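Zn-dependent hydrolase, glyoxylase (Echinicola vietnamensis, PDB 6T5K) probably hydrolyses beta-lactam antibiotics, carbapenems among them, to substituted beta-amino acids as a zinc-dependent class B metallo-beta-lactamase. Local coordinates at residues C182-L194 with D228-K240. Numbering follows the deposited sequence.
With ZN (zinc ion), chain H.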
ATOM      1  N   CYS A 182       4.695   4.303  -0.756  1.00 17.54           N
ATOM      2  CA  CYS A 182       5.602   5.383  -0.396  1.00 17.46           C
ATOM      3  C   CYS A 182       6.147   6.118  -1.601  1.00 14.76           C
ATOM      4  O   CYS A 182       6.845   7.124  -1.425  1.00 16.41           O
ATOM      5  CB  CYS A 182       6.697   4.901   0.505  1.00 20.54           C
ATOM      6  SG  CYS A 182       5.995   4.091   1.953  1.00 23.35           S
ATOM      7  N   LEU A 183       5.849   5.626  -2.811  1.00 15.07           N
ATOM      8  CA  LEU A 183       6.165   6.343  -4.040  1.00 15.01           C
ATOM      9  C   LEU A 183       5.336   7.601  -4.185  1.00 13.38           C
ATOM     10  O   LEU A 183       5.758   8.524  -4.894  1.00 15.32           O
ATOM     11  CB  LEU A 183       5.855   5.411  -5.217  1.00 15.06           C
ATOM     12  CG  LEU A 183       6.048   5.841  -6.659  1.00 16.39           C
ATOM     13  CD1 LEU A 183       7.483   6.124  -6.937  1.00 14.59           C
ATOM     14  CD2 LEU A 183       5.477   4.724  -7.527  1.00 16.68           C
ATOM     15  N   ILE A 184       4.153   7.649  -3.569  1.00 14.16           N
ATOM     16  CA  ILE A 184       3.276   8.806  -3.652  1.00 14.14           C
ATOM     17  C   ILE A 184       3.242   9.507  -2.304  1.00 13.70           C
ATOM     18  O   ILE A 184       3.039   8.857  -1.270  1.00 15.59           O
ATOM     19  CB  ILE A 184       1.862   8.432  -4.117  1.00 14.53           C
ATOM     20  CG1 ILE A 184       1.915   7.715  -5.485  1.00 14.10           C
ATOM     21  CG2 ILE A 184       0.955   9.682  -4.120  1.00 16.15           C
ATOM     22  CD1 ILE A 184       2.639   8.495  -6.563  1.00 14.22           C
ATOM     23  N   LYS A 185       3.459  10.826  -2.325  1.00 14.90           N
ATOM     24  CA  LYS A 185       3.413  11.671  -1.142  1.00 15.10           C
ATOM     25  C   LYS A 185       2.042  12.295  -0.938  1.00 14.71           C
ATOM     26  O   LYS A 185       1.315  12.580  -1.891  1.00 15.06           O
ATOM     27  CB  LYS A 185       4.439  12.798  -1.225  1.00 17.71           C
ATOM     28  CG  LYS A 185       5.844  12.295  -1.401  1.00 19.19           C
ATOM     29  CD  LYS A 185       6.246  11.367  -0.276  1.00 21.96           C
ATOM     30  CE  LYS A 185       7.762  11.069  -0.324  1.00 25.45           C
ATOM     31  NZ  LYS A 185       8.194  10.198   0.757  1.00 30.39           N
ATOM     32  N   ALA A 186       1.679  12.476   0.333  1.00 15.99           N
ATOM     33  CA  ALA A 186       0.517  13.286   0.664  1.00 15.45           C
ATOM     34  C   ALA A 186       0.717  14.710   0.167  1.00 16.70           C
ATOM     35  O   ALA A 186       1.845  15.197   0.060  1.00 17.38           O
ATOM     36  CB  ALA A 186       0.298  13.296   2.178  1.00 16.82           C
ATOM     37  N   ASN A 187      -0.400  15.388  -0.107  1.00 16.32           N
ATOM     38  CA  ASN A 187      -0.340  16.764  -0.576  1.00 17.20           C
ATOM     39  C   ASN A 187       0.397  17.628   0.451  1.00 18.26           C
ATOM     40  O   ASN A 187       0.075  17.621   1.642  1.00 20.07           O
ATOM     41  CB  ASN A 187      -1.750  17.309  -0.823  1.00 18.84           C
ATOM     42  CG  ASN A 187      -1.754  18.545  -1.705  1.00 20.43           C
ATOM     43  OD1 ASN A 187      -0.839  18.766  -2.506  1.00 23.10           O
ATOM     44  ND2 ASN A 187      -2.793  19.349  -1.569  1.00 22.33           N
ATOM     45  N   GLY A 188       1.406  18.364  -0.012  1.00 18.05           N
ATOM     46  CA  GLY A 188       2.178  19.230   0.844  1.00 20.16           C
ATOM     47  C   GLY A 188       3.235  18.530   1.681  1.00 21.16           C
ATOM     48  O   GLY A 188       3.941  19.212   2.441  1.00 23.08           O
ATOM     49  N   ALA A 189       3.384  17.208   1.562  1.00 20.64           N
ATOM     50  CA  ALA A 189       4.329  16.504   2.411  1.00 21.05           C
ATOM     51  C   ALA A 189       5.755  16.668   1.898  1.00 21.16           C
ATOM     52  O   ALA A 189       6.002  17.028   0.742  1.00 21.62           O
ATOM     53  CB  ALA A 189       4.012  15.017   2.472  1.00 23.97           C
ATOM     54  N   GLY A 190       6.700  16.399   2.789  1.00 21.91           N
ATOM     55  CA  GLY A 190       8.099  16.433   2.436  1.00 22.21           C
ATOM     56  C   GLY A 190       8.530  15.212   1.640  1.00 23.07           C
ATOM     57  O   GLY A 190       7.761  14.283   1.391  1.00 23.45           O
ATOM     58  N   LYS A 191       9.810  15.219   1.254  1.00 24.82           N
ATOM     59  CA  LYS A 191      10.353  14.132   0.453  1.00 23.60           C
ATOM     60  C   LYS A 191      10.563  12.858   1.266  1.00 23.57           C
ATOM     61  O   LYS A 191      10.694  11.786   0.678  1.00 23.09           O
ATOM     62  CB  LYS A 191      11.653  14.574  -0.221  1.00 24.20           C
ATOM     63  CG  LYS A 191      11.480  15.678  -1.233  1.00 23.41           C
ATOM     64  CD  LYS A 191      12.786  16.013  -1.922  1.00 24.73           C
ATOM     65  CE  LYS A 191      12.577  17.007  -3.037  1.00 27.42           C
ATOM     66  NZ  LYS A 191      13.846  17.481  -3.604  1.00 30.74           N
ATOM     67  N   GLY A 192      10.633  12.954   2.594  1.00 25.55           N
ATOM     68  CA  GLY A 192      10.739  11.769   3.434  1.00 25.17           C
ATOM     69  C   GLY A 192      12.089  11.082   3.317  1.00 25.59           C
ATOM     70  O   GLY A 192      13.112  11.698   3.014  1.00 26.92           O
ATOM     71  N   ASN A 193      12.082   9.770   3.554  1.00 25.42           N
ATOM     72  CA  ASN A 193      13.307   8.988   3.592  1.00 24.45           C
ATOM     73  C   ASN A 193      13.768   8.730   2.164  1.00 22.66           C
ATOM     74  O   ASN A 193      13.100   8.018   1.401  1.00 23.04           O
ATOM     75  CB  ASN A 193      13.033   7.677   4.310  1.00 27.44           C
ATOM     76  CG  ASN A 193      14.147   6.695   4.135  1.00 29.70           C
ATOM     77  OD1 ASN A 193      15.310   7.087   3.954  1.00 28.24           O
ATOM     78  ND2 ASN A 193      13.810   5.399   4.175  1.00 31.94           N
ATOM     79  N   LEU A 194      14.919   9.291   1.802  1.00 21.43           N
ATOM     80  CA  LEU A 194      15.466   9.125   0.463  1.00 20.68           C
ATOM     81  C   LEU A 194      16.645   8.174   0.427  1.00 20.19           C
ATOM     82  O   LEU A 194      17.320   8.088  -0.603  1.00 18.41           O
ATOM     83  CB  LEU A 194      15.916  10.466  -0.110  1.00 19.94           C
ATOM     84  CG  LEU A 194      14.815  11.505  -0.237  1.00 19.48           C
ATOM     85  CD1 LEU A 194      15.344  12.819  -0.745  1.00 22.73           C
ATOM     86  CD2 LEU A 194      13.725  11.006  -1.162  1.00 18.90           C
ATOM     87  N   ASP A 228      -7.087  13.083  -3.759  1.00 15.53           N
ATOM     88  CA  ASP A 228      -7.445  12.791  -5.141  1.00 14.70           C
ATOM     89  C   ASP A 228      -6.202  12.835  -6.032  1.00 15.28           C
ATOM     90  O   ASP A 228      -5.072  12.710  -5.542  1.00 16.03           O
ATOM     91  CB  ASP A 228      -8.585  13.723  -5.553  1.00 16.07           C
ATOM     92  CG  ASP A 228      -8.251  15.178  -5.374  1.00 16.84           C
ATOM     93  OD1 ASP A 228      -7.225  15.597  -5.960  1.00 15.50           O
ATOM     94  OD2 ASP A 228      -8.989  15.889  -4.614  1.00 18.68           O
ATOM     95  N   LYS A 229      -6.416  12.981  -7.357  0.50 15.56           N
ATOM     96  CA  LYS A 229      -5.306  12.993  -8.302  0.50 14.82           C
ATOM     97  C   LYS A 229      -4.274  14.057  -7.956  0.50 15.22           C
ATOM     98  O   LYS A 229      -3.122  13.941  -8.375  0.50 16.85           O
ATOM     99  CB  LYS A 229      -5.811  13.274  -9.726  0.50 17.82           C
ATOM    100  CG  LYS A 229      -6.245  12.085 -10.511  0.50 20.67           C
ATOM    101  CD  LYS A 229      -6.714  12.491 -11.905  0.50 20.62           C
ATOM    102  CE  LYS A 229      -8.134  12.985 -11.952  0.30 20.81           C
ATOM    103  NZ  LYS A 229      -8.375  14.377 -11.528  0.50 20.26           N
ATOM    104  N   THR A 230      -4.650  15.082  -7.189  1.00 14.30           N
ATOM    105  CA  THR A 230      -3.694  16.090  -6.736  1.00 13.79           C
ATOM    106  C   THR A 230      -2.409  15.444  -6.228  1.00 14.47           C
ATOM    107  O   THR A 230      -1.314  15.964  -6.446  1.00 15.56           O
ATOM    108  CB  THR A 230      -4.334  16.895  -5.601  1.00 14.68           C
ATOM    109  OG1 THR A 230      -5.490  17.583  -6.088  1.00 14.54           O
ATOM    110  CG2 THR A 230      -3.384  17.905  -5.025  1.00 16.20           C
ATOM    111  N   LEU A 231      -2.524  14.340  -5.489  1.00 14.80           N
ATOM    112  CA  LEU A 231      -1.331  13.761  -4.875  1.00 13.42           C
ATOM    113  C   LEU A 231      -0.310  13.331  -5.909  1.00 14.41           C
ATOM    114  O   LEU A 231       0.903  13.416  -5.659  1.00 14.49           O
ATOM    115  CB  LEU A 231      -1.688  12.564  -4.007  1.00 14.93           C
ATOM    116  CG  LEU A 231      -2.072  12.906  -2.562  1.00 14.57           C
ATOM    117  CD1 LEU A 231      -3.320  13.750  -2.552  1.00 16.25           C
ATOM    118  CD2 LEU A 231      -2.318  11.681  -1.721  1.00 15.79           C
ATOM    119  N   LEU A 232      -0.777  12.840  -7.060  1.00 13.76           N
ATOM    120  CA  LEU A 232       0.143  12.434  -8.113  1.00 13.88           C
ATOM    121  C   LEU A 232       0.869  13.636  -8.676  1.00 13.87           C
ATOM    122  O   LEU A 232       2.084  13.593  -8.862  1.00 15.00           O
ATOM    123  CB  LEU A 232      -0.599  11.725  -9.237  1.00 14.63           C
ATOM    124  CG  LEU A 232      -1.323  10.439  -8.846  1.00 14.21           C
ATOM    125  CD1 LEU A 232      -1.968   9.776 -10.100  1.00 16.54           C
ATOM    126  CD2 LEU A 232      -0.420   9.440  -8.110  1.00 16.18           C
ATOM    127  N   HIS A 233       0.137  14.704  -8.946  1.00 14.37           N
ATOM    128  CA  HIS A 233       0.746  15.915  -9.480  1.00 14.41           C
ATOM    129  C   HIS A 233       1.672  16.557  -8.469  1.00 15.16           C
ATOM    130  O   HIS A 233       2.763  17.019  -8.831  1.00 16.74           O
ATOM    131  CB  HIS A 233      -0.354  16.858  -9.919  1.00 15.08           C
ATOM    132  CG  HIS A 233      -1.238  16.279 -10.968  1.00 16.50           C
ATOM    133  ND1 HIS A 233      -2.588  16.546 -11.040  1.00 17.10           N
ATOM    134  CD2 HIS A 233      -0.969  15.408 -11.969  1.00 19.33           C
ATOM    135  CE1 HIS A 233      -3.102  15.893 -12.073  1.00 17.81           C
ATOM    136  NE2 HIS A 233      -2.141  15.180 -12.637  1.00 19.55           N
ATOM    137  N   TYR A 234       1.251  16.604  -7.207  1.00 15.30           N
ATOM    138  CA  TYR A 234       2.102  17.119  -6.149  1.00 13.82           C
ATOM    139  C   TYR A 234       3.413  16.346  -6.067  1.00 15.88           C
ATOM    140  O   TYR A 234       4.490  16.939  -5.958  1.00 15.92           O
ATOM    141  CB  TYR A 234       1.379  17.030  -4.804  1.00 15.18           C
ATOM    142  CG  TYR A 234       2.302  17.499  -3.714  1.00 15.18           C
ATOM    143  CD1 TYR A 234       2.568  18.848  -3.555  1.00 16.23           C
ATOM    144  CD2 TYR A 234       2.941  16.596  -2.877  1.00 15.36           C
ATOM    145  CE1 TYR A 234       3.461  19.279  -2.589  1.00 17.61           C
ATOM    146  CE2 TYR A 234       3.851  17.009  -1.935  1.00 17.58           C
ATOM    147  CZ  TYR A 234       4.109  18.346  -1.790  1.00 18.25           C
ATOM    148  OH  TYR A 234       5.004  18.767  -0.828  1.00 21.66           O
ATOM    149  N   THR A 235       3.331  15.017  -6.128  1.00 14.60           N
ATOM    150  CA  THR A 235       4.525  14.197  -5.976  1.00 14.19           C
ATOM    151  C   THR A 235       5.460  14.381  -7.154  1.00 14.20           C
ATOM    152  O   THR A 235       6.674  14.503  -6.974  1.00 16.11           O
ATOM    153  CB  THR A 235       4.147  12.726  -5.845  1.00 14.54           C
ATOM    154  OG1 THR A 235       3.349  12.565  -4.666  1.00 15.34           O
ATOM    155  CG2 THR A 235       5.365  11.873  -5.714  1.00 15.82           C
ATOM    156  N   GLU A 236       4.915  14.364  -8.374  1.00 14.80           N
ATOM    157  CA  GLU A 236       5.776  14.601  -9.525  1.00 14.79           C
ATOM    158  C   GLU A 236       6.479  15.956  -9.404  1.00 14.74           C
ATOM    159  O   GLU A 236       7.693  16.067  -9.648  1.00 16.95           O
ATOM    160  CB  GLU A 236       4.986  14.476 -10.814  1.00 15.52           C
ATOM    161  CG  GLU A 236       5.907  14.556 -11.999  1.00 18.55           C
ATOM    162  CD  GLU A 236       5.211  14.564 -13.350  1.00 20.75           C
ATOM    163  OE1 GLU A 236       4.013  14.254 -13.406  1.00 20.35           O
ATOM    164  OE2 GLU A 236       5.892  14.896 -14.362  1.00 23.08           O
ATOM    165  N   THR A 237       5.730  16.995  -9.026  1.00 16.55           N
ATOM    166  CA  THR A 237       6.309  18.333  -8.922  1.00 18.15           C
ATOM    167  C   THR A 237       7.396  18.391  -7.858  1.00 17.19           C
ATOM    168  O   THR A 237       8.427  19.064  -8.025  1.00 19.12           O
ATOM    169  CB  THR A 237       5.207  19.329  -8.576  1.00 20.86           C
ATOM    170  OG1 THR A 237       4.192  19.267  -9.586  1.00 21.78           O
ATOM    171  CG2 THR A 237       5.770  20.766  -8.475  1.00 21.29           C
ATOM    172  N   LEU A 238       7.164  17.713  -6.741  1.00 16.62           N
ATOM    173  CA  LEU A 238       8.117  17.723  -5.642  1.00 17.75           C
ATOM    174  C   LEU A 238       9.471  17.186  -6.064  1.00 17.78           C
ATOM    175  O   LEU A 238      10.504  17.661  -5.575  1.00 19.65           O
ATOM    176  CB  LEU A 238       7.550  16.877  -4.505  1.00 18.41           C
ATOM    177  CG  LEU A 238       8.348  16.753  -3.210  1.00 19.42           C
ATOM    178  CD1 LEU A 238       8.475  18.105  -2.527  1.00 21.11           C
ATOM    179  CD2 LEU A 238       7.658  15.716  -2.322  1.00 19.45           C
ATOM    180  N   PHE A 239       9.485  16.198  -6.959  1.00 17.40           N
ATOM    181  CA  PHE A 239      10.726  15.580  -7.380  1.00 18.53           C
ATOM    182  C   PHE A 239      11.191  16.005  -8.764  1.00 22.16           C
ATOM    183  O   PHE A 239      12.218  15.511  -9.234  1.00 24.87           O
ATOM    184  CB  PHE A 239      10.586  14.064  -7.301  1.00 18.25           C
ATOM    185  CG  PHE A 239      10.563  13.550  -5.888  1.00 16.41           C
ATOM    186  CD1 PHE A 239      11.724  13.472  -5.135  1.00 17.61           C
ATOM    187  CD2 PHE A 239       9.368  13.183  -5.301  1.00 15.80           C
ATOM    188  CE1 PHE A 239      11.702  13.012  -3.826  1.00 18.34           C
ATOM    189  CE2 PHE A 239       9.330  12.717  -3.989  1.00 16.94           C
ATOM    190  CZ  PHE A 239      10.494  12.621  -3.251  1.00 17.31           C
ATOM    191  N   LYS A 240      10.496  16.929  -9.413  1.00 23.10           N
ATOM    192  CA  LYS A 240      10.824  17.251 -10.799  1.00 28.90           C
ATOM    193  C   LYS A 240      12.198  17.889 -10.872  1.00 30.19           C
ATOM    194  O   LYS A 240      12.623  18.553  -9.927  1.00 31.46           O
ATOM    195  CB  LYS A 240       9.787  18.189 -11.409  1.00 35.99           C
ATOM    196  CG  LYS A 240       9.603  17.951 -12.895  1.00 43.46           C
ATOM    197  CD  LYS A 240       8.563  18.876 -13.506  1.00 47.75           C
ATOM    198  CE  LYS A 240       7.155  18.503 -13.075  1.00 51.60           C
ATOM    199  NZ  LYS A 240       6.147  19.160 -13.976  1.00 54.01           N
ATOM    200  OXT LYS A 240      12.912  17.744 -11.869  1.00 30.60           O
TER
HETATM  201 ZN    ZN H1207       7.210   4.388   3.642  0.54 20.81          ZN
HETATM  202  O   HOH W   1      13.292  18.205  -6.592  1.00 34.05           O
HETATM  203  O   HOH W   2       8.981   3.218   3.759  1.00 25.88           O
HETATM  204  O   HOH W   3       8.217   6.336   2.958  1.00 33.97           O
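The ring of Tyr234 lies against the type II turn Ala186 to Ala189, one face covered by the Asn187–Gly188 peptide, with Gly188 N 3.2 Å above the ring plane and over its centre. The Asn187 amide stands almost upright to this ring (82°), its OD1 nearing CG and CD1. Ala189 O lies in the ring plane at the edge and accepts a short 2.5 Å bond from Tyr234 OH. With CG anti to the backbone N (chi1 177°), the phenol projects from the helix to reach that carbonyl. Phe239 meets Leu194 CD2 and Lys185 CE at its edge, while the extended Lys191 chain runs antiparallel to the Phe239 side chain, CG and CD each 3.7 Å from Phe239 CE1; beyond these segments the ring stacks on Trp202.

Thr235, which points toward the loop, uses OG1 in both directions: it accepts from Lys185 N (2.9 Å, 154°) and donates to Leu231 O (2.8 Å), which the Thr235 amide approaches from the other face of the carbonyl plane. Ile184 CD1 packs on Leu232 CD2 (3.6 Å), and both residues continue onto Val219 of strand 218-221.

The end of Lys185, bent at chi2, turns from the helix, and its NZ donates to Lys191 O from above the carbonyl plane, tying the loop's two limbs together. Cys182, which binds zinc with Asp104 and His223, begins this same loop. Hydroxyls thus fasten the backbone of the metal-bearing loop to the C-terminal helix, combining directional bonds with apolar packing next to the zinc site.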